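Long-range contacts in Phthiocerol/phthiodiolone dimycocerosyl transferase (Mycobacterium tuberculosis, PDB 1Q9J), which probably catalyses the final step of phthiocerol dimycocerosate lipid synthesis, transferring mycocerosyl chains from mycocerosic acid synthase onto phthiocerol and related alcohols: residues A[4-9]-A[64-69]; A[102-107]-A[121-126]. All blocks are in the same frame, centred on the assembly; numbering follows the deposited sequence.

Contact 1: residues A[4-9]-A[64-69]; sequences GSVIRK and GWNLVA
Ile7 and Leu67 meet at a classic beta bulge in the antiparallel pairing of strands 6-9 and 65-69, where Ile7 and Arg8 together stand opposite the single residue Leu67. Ile7 N donates to Leu67 O at 2.8 Å, while Leu67 N reaches past Ile7 to Arg8 O at 3.0 Å. The extra residue sits between two non-hydrogen-bonded pairs, Val6 with Val68 and Lys9 with Asn66. Toward the N-terminus of segment 4-9, Ala69 N points almost straight at Ser5 O (178° at the hydrogen), and Gly4 N binds Ala69 O from above the carbonyl plane. Ile7 packs on both Leu67 and Ala69: with CG1 beside the backbone N (chi1 -61°), its CD1 rests 3.7 Å from Ala69 CB and 3.9 Å from Leu67 CD2, its chain slanting across that of Leu67. On the face of Val6, Val68, Lys9 and Asn66, the Asn66 carboxamide lies between two aliphatic neighbours. Val6 comes up to it at about a right angle, CG2 3.9 Å from Asn66 CG, and Lys9 CG approaches Asn66 OD1 to 3.6 Å. Strand 6-9 is an edge of a three-stranded antiparallel sheet; strand 55-59 flanks 65-69 on its other side, where backbone hydrogen bonds pair Asn66 with Glu58 and Val68 with His56. The Arg8 guanidinium leaves the strand pair for a salt bridge from NH2 to Glu14 OE2, and Ser5 OG turns back to bond Phe2 O.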
loop_
_atom_site.group_PDB
_atom_site.type_symbol
_atom_site.label_atom_id
_atom_site.label_comp_id
_atom_site.label_asym_id
_atom_site.label_seq_id
_atom_site.Cartn_x
_atom_site.Cartn_y
_atom_site.Cartn_z
ATOM N N GLY A 4 20.420 -14.353 14.883
ATOM C CA GLY A 4 20.185 -14.460 16.303
ATOM C C GLY A 4 20.379 -13.099 16.943
ATOM O O GLY A 4 19.773 -12.784 17.968
ATOM N N SER A 5 21.217 -12.269 16.332
ATOM C CA SER A 5 21.474 -10.940 16.885
ATOM C C SER A 5 20.402 -9.918 16.513
ATOM O O SER A 5 19.712 -10.061 15.497
ATOM C CB SER A 5 22.844 -10.437 16.428
ATOM O OG SER A 5 22.922 -10.368 15.025
ATOM N N VAL A 6 20.264 -8.895 17.351
ATOM C CA VAL A 6 19.294 -7.836 17.118
ATOM C C VAL A 6 19.805 -6.863 16.069
ATOM O O VAL A 6 20.890 -6.308 16.215
ATOM C CB VAL A 6 19.008 -7.024 18.397
ATOM C CG1 VAL A 6 18.296 -5.731 18.029
ATOM C CG2 VAL A 6 18.162 -7.836 19.364
ATOM N N ILE A 7 19.031 -6.668 15.007
ATOM C CA ILE A 7 19.417 -5.727 13.952
ATOM C C ILE A 7 19.164 -4.308 14.442
ATOM O O ILE A 7 20.064 -3.460 14.475
ATOM C CB ILE A 7 18.616 -5.964 12.710
ATOM C CG1 ILE A 7 18.901 -7.399 12.231
ATOM C CG2 ILE A 7 18.975 -4.896 11.657
ATOM C CD1 ILE A 7 17.989 -7.874 11.099
ATOM N N ARG A 8 17.925 -4.064 14.841
ATOM C CA ARG A 8 17.551 -2.773 15.372
ATOM C C ARG A 8 16.121 -2.871 15.897
ATOM O O ARG A 8 15.359 -3.733 15.472
ATOM C CB ARG A 8 17.703 -1.717 14.272
ATOM C CG ARG A 8 16.474 -0.973 13.933
ATOM C CD ARG A 8 16.522 -0.468 12.528
ATOM N NE ARG A 8 15.192 -0.005 12.159
ATOM C CZ ARG A 8 14.771 0.143 10.908
ATOM N NH1 ARG A 8 15.580 -0.127 9.893
ATOM N NH2 ARG A 8 13.535 0.542 10.659
ATOM N N LYS A 9 15.787 -2.012 16.850
ATOM C CA LYS A 9 14.455 -1.992 17.425
ATOM C C LYS A 9 13.579 -1.271 16.386
ATOM O O LYS A 9 14.092 -0.487 15.580
ATOM C CB LYS A 9 14.508 -1.220 18.748
ATOM C CG LYS A 9 13.497 -1.632 19.820
ATOM C CD LYS A 9 13.956 -1.166 21.220
ATOM C CE LYS A 9 12.949 -1.477 22.328
ATOM N NZ LYS A 9 11.742 -0.608 22.260
ATOM N N GLY A 64 8.886 -2.615 23.520
ATOM C CA GLY A 64 9.144 -2.443 22.103
ATOM C C GLY A 64 9.399 -3.726 21.338
ATOM O O GLY A 64 9.450 -4.812 21.910
ATOM N N TRP A 65 9.569 -3.593 20.028
ATOM C CA TRP A 65 9.815 -4.739 19.174
ATOM C C TRP A 65 11.208 -4.757 18.570
ATOM O O TRP A 65 11.693 -3.746 18.052
ATOM C CB TRP A 65 8.818 -4.759 18.035
ATOM C CG TRP A 65 7.431 -4.908 18.468
ATOM C CD1 TRP A 65 6.579 -3.920 18.888
ATOM C CD2 TRP A 65 6.674 -6.111 18.435
ATOM N NE1 TRP A 65 5.327 -4.443 19.104
ATOM C CE2 TRP A 65 5.358 -5.791 18.836
ATOM C CE3 TRP A 65 6.980 -7.441 18.104
ATOM C CZ2 TRP A 65 4.339 -6.752 18.906
ATOM C CZ3 TRP A 65 5.972 -8.397 18.172
ATOM C CH2 TRP A 65 4.667 -8.046 18.573
ATOM N N ASN A 66 11.839 -5.924 18.634
ATOM C CA ASN A 66 13.158 -6.107 18.064
ATOM C C ASN A 66 13.084 -6.833 16.744
ATOM O O ASN A 66 12.314 -7.766 16.565
ATOM C CB ASN A 66 14.073 -6.917 18.988
ATOM C CG ASN A 66 14.702 -6.080 20.075
ATOM O OD1 ASN A 66 15.030 -4.917 19.864
ATOM N ND2 ASN A 66 14.889 -6.676 21.247
ATOM N N LEU A 67 13.898 -6.376 15.816
ATOM C CA LEU A 67 14.004 -6.993 14.524
ATOM C C LEU A 67 15.249 -7.850 14.763
ATOM O O LEU A 67 16.348 -7.315 14.970
ATOM C CB LEU A 67 14.280 -5.923 13.483
ATOM C CG LEU A 67 14.298 -6.409 12.051
ATOM C CD1 LEU A 67 12.871 -6.678 11.586
ATOM C CD2 LEU A 67 14.966 -5.380 11.186
ATOM N N VAL A 68 15.063 -9.169 14.796
ATOM C CA VAL A 68 16.162 -10.096 15.036
ATOM C C VAL A 68 16.552 -10.744 13.730
ATOM O O VAL A 68 15.688 -11.088 12.922
ATOM C CB VAL A 68 15.760 -11.176 16.059
ATOM C CG1 VAL A 68 16.904 -12.177 16.261
ATOM C CG2 VAL A 68 15.415 -10.507 17.383
ATOM N N ALA A 69 17.851 -10.906 13.509
ATOM C CA ALA A 69 18.311 -11.490 12.253
ATOM C C ALA A 69 18.242 -13.009 12.205
ATOM O O ALA A 69 18.385 -13.697 13.216
ATOM C CB ALA A 69 19.733 -11.021 11.956
#

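Contact 2: residues A[102-107]-A[121-126]; sequences VSLLHL and YLHHCM
Leu104, His106, Tyr121 and His123 join the two arms of an antiparallel beta hairpin, strands 105-110 and 117-123, whose short paired segments run at 174°. His106 and Tyr121 form the hydrogen-bonded pair: His106 N donates to Tyr121 O at 3.0 Å, and Tyr121 N returns to His106 O at 2.8 Å in the carbonyl plane. A further bond, His123 N to Leu104 O at 2.9 Å, carries the pairing beyond the non-hydrogen-bonded Leu105-Leu122 pair.

Leu104 packs most broadly. Its CG stands beside the backbone N (chi1 -59°), which sets CD2 3.6 Å from His123 CB and obliquely by the imidazole, while CD1 reaches Met126 CG at 4.1 Å, the two chains crossing near a right angle. On the face shared by Leu105 and Leu122, the methyl carbons Leu105 CD1 and Leu122 CD1 approach to 3.6 Å. Phe43 and Leu47 of helix 36-49 pack against Leu105, so this face lies against the helix. On the other face, His106 CB meets Tyr121 CB at 3.9 Å, and the Tyr121 ring presents its edge to His106 O.

The His123 ring is held from outside the hairpin, edge-to-face with Phe23 and by a weak bond from NE2 to Phe17 O. After His123 the chain bends, Met126 N bonding back to His123 O, and His124 stacks on Phe17. His123, His124 and Asp128 match the HHxxxD motif of condensation-domain and related acyltransferases, in which the second histidine is the probable proton acceptor; the chain just after Leu122 thus carries the probable catalytic histidine.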
loop_
_atom_site.group_PDB
_atom_site.type_symbol
_atom_site.label_atom_id
_atom_site.label_comp_id
_atom_site.label_asym_id
_atom_site.label_seq_id
_atom_site.Cartn_x
_atom_site.Cartn_y
_atom_site.Cartn_z
ATOM N N VAL A 102 8.491 -15.475 13.365
ATOM C CA VAL A 102 9.226 -16.429 12.557
ATOM C C VAL A 102 9.873 -15.858 11.295
ATOM O O VAL A 102 11.087 -15.775 11.213
ATOM C CB VAL A 102 8.315 -17.608 12.151
ATOM C CG1 VAL A 102 9.100 -18.624 11.330
ATOM C CG2 VAL A 102 7.726 -18.259 13.392
ATOM N N SER A 103 9.065 -15.471 10.315
ATOM C CA SER A 103 9.581 -14.943 9.049
ATOM C C SER A 103 8.826 -13.667 8.655
ATOM O O SER A 103 7.720 -13.425 9.140
ATOM C CB SER A 103 9.417 -16.027 7.973
ATOM O OG SER A 103 9.850 -15.611 6.699
ATOM N N LEU A 104 9.402 -12.841 7.787
ATOM C CA LEU A 104 8.703 -11.616 7.372
ATOM C C LEU A 104 8.545 -11.573 5.865
ATOM O O LEU A 104 8.026 -10.608 5.321
ATOM C CB LEU A 104 9.479 -10.383 7.818
ATOM C CG LEU A 104 9.712 -10.256 9.321
ATOM C CD1 LEU A 104 10.493 -8.981 9.606
ATOM C CD2 LEU A 104 8.379 -10.227 10.042
ATOM N N LEU A 105 8.987 -12.633 5.202
ATOM C CA LEU A 105 8.914 -12.703 3.758
ATOM C C LEU A 105 8.633 -14.145 3.317
ATOM O O LEU A 105 9.218 -15.102 3.849
ATOM C CB LEU A 105 10.233 -12.206 3.165
ATOM C CG LEU A 105 10.381 -12.189 1.643
ATOM C CD1 LEU A 105 9.373 -11.234 1.025
ATOM C CD2 LEU A 105 11.788 -11.787 1.284
ATOM N N HIS A 106 7.740 -14.281 2.338
ATOM C CA HIS A 106 7.339 -15.576 1.796
ATOM C C HIS A 106 7.029 -15.440 0.304
ATOM O O HIS A 106 6.231 -14.584 -0.096
ATOM C CB HIS A 106 6.088 -16.096 2.525
ATOM C CG HIS A 106 6.350 -16.595 3.917
ATOM N ND1 HIS A 106 7.094 -17.724 4.173
ATOM C CD2 HIS A 106 5.959 -16.121 5.123
ATOM C CE1 HIS A 106 7.151 -17.927 5.480
ATOM N NE2 HIS A 106 6.472 -16.970 6.079
ATOM N N LEU A 107 7.673 -16.263 -0.520
ATOM C CA LEU A 107 7.409 -16.239 -1.959
ATOM C C LEU A 107 6.671 -17.526 -2.310
ATOM O O LEU A 107 7.263 -18.600 -2.356
ATOM C CB LEU A 107 8.709 -16.140 -2.773
ATOM C CG LEU A 107 8.452 -16.106 -4.289
ATOM C CD1 LEU A 107 7.404 -15.046 -4.604
ATOM C CD2 LEU A 107 9.738 -15.827 -5.052
ATOM N N TYR A 121 4.697 -12.266 0.055
ATOM C CA TYR A 121 4.185 -11.808 1.339
ATOM C C TYR A 121 5.309 -11.055 2.012
ATOM O O TYR A 121 6.438 -11.546 2.130
ATOM C CB TYR A 121 3.750 -12.970 2.219
ATOM C CG TYR A 121 2.577 -13.727 1.670
ATOM C CD1 TYR A 121 2.760 -14.720 0.717
ATOM C CD2 TYR A 121 1.275 -13.452 2.109
ATOM C CE1 TYR A 121 1.675 -15.421 0.216
ATOM C CE2 TYR A 121 0.181 -14.147 1.614
ATOM C CZ TYR A 121 0.388 -15.133 0.664
ATOM O OH TYR A 121 -0.697 -15.814 0.145
ATOM N N LEU A 122 4.982 -9.857 2.469
ATOM C CA LEU A 122 5.966 -8.992 3.068
ATOM C C LEU A 122 5.414 -8.286 4.282
ATOM O O LEU A 122 4.372 -7.648 4.219
ATOM C CB LEU A 122 6.376 -7.971 2.026
ATOM C CG LEU A 122 7.594 -7.106 2.306
ATOM C CD1 LEU A 122 8.826 -7.967 2.543
ATOM C CD2 LEU A 122 7.773 -6.202 1.099
ATOM N N HIS A 123 6.098 -8.410 5.404
ATOM C CA HIS A 123 5.629 -7.727 6.582
ATOM C C HIS A 123 5.750 -6.220 6.338
ATOM O O HIS A 123 6.800 -5.724 5.907
ATOM C CB HIS A 123 6.441 -8.148 7.790
ATOM C CG HIS A 123 5.812 -7.747 9.081
ATOM N ND1 HIS A 123 5.015 -8.602 9.808
ATOM C CD2 HIS A 123 5.765 -6.546 9.711
ATOM C CE1 HIS A 123 4.493 -7.946 10.833
ATOM N NE2 HIS A 123 4.932 -6.700 10.791
ATOM N N HIS A 124 4.671 -5.496 6.619
ATOM C CA HIS A 124 4.626 -4.050 6.383
ATOM C C HIS A 124 5.647 -3.189 7.150
ATOM O O HIS A 124 5.878 -2.031 6.805
ATOM C CB HIS A 124 3.208 -3.532 6.653
ATOM C CG HIS A 124 2.827 -2.327 5.842
ATOM N ND1 HIS A 124 3.543 -1.150 5.867
ATOM C CD2 HIS A 124 1.754 -2.095 5.045
ATOM C CE1 HIS A 124 2.928 -0.246 5.128
ATOM N NE2 HIS A 124 1.839 -0.794 4.618
ATOM N N CYS A 125 6.268 -3.761 8.169
ATOM C CA CYS A 125 7.236 -3.013 8.926
ATOM C C CYS A 125 8.535 -2.926 8.106
ATOM O O CYS A 125 9.482 -2.237 8.468
ATOM C CB CYS A 125 7.489 -3.690 10.285
ATOM S SG CYS A 125 8.796 -5.005 10.271
ATOM N N MET A 126 8.572 -3.619 6.985
ATOM C CA MET A 126 9.764 -3.585 6.177
ATOM C C MET A 126 9.596 -2.817 4.888
ATOM O O MET A 126 10.562 -2.620 4.150
ATOM C CB MET A 126 10.174 -5.004 5.862
ATOM C CG MET A 126 10.481 -5.778 7.123
ATOM S SD MET A 126 12.115 -5.338 7.776
ATOM C CE MET A 126 13.041 -6.010 6.431
#

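In the fold
The two contacts follow one another in sequence, and their centres are about 15 Å apart. They nevertheless touch through Leu67: its CD1 packs 3.9 Å from Leu104 CD1 and 4.1 Å from Met126 SD, so Leu67 joins the small three-stranded sheet of contact 1 to Leu104 and Met126, residues flanking the paired hairpin strands of contact 2 near the probable catalytic histidine. Contact 2 itself contains that residue, His124, the probable proton acceptor. Contact 1 lies farther out, yet the Arg8 side chain is about 11 Å from the side chains of both His124 and Asp128, the latter thought to organise the site.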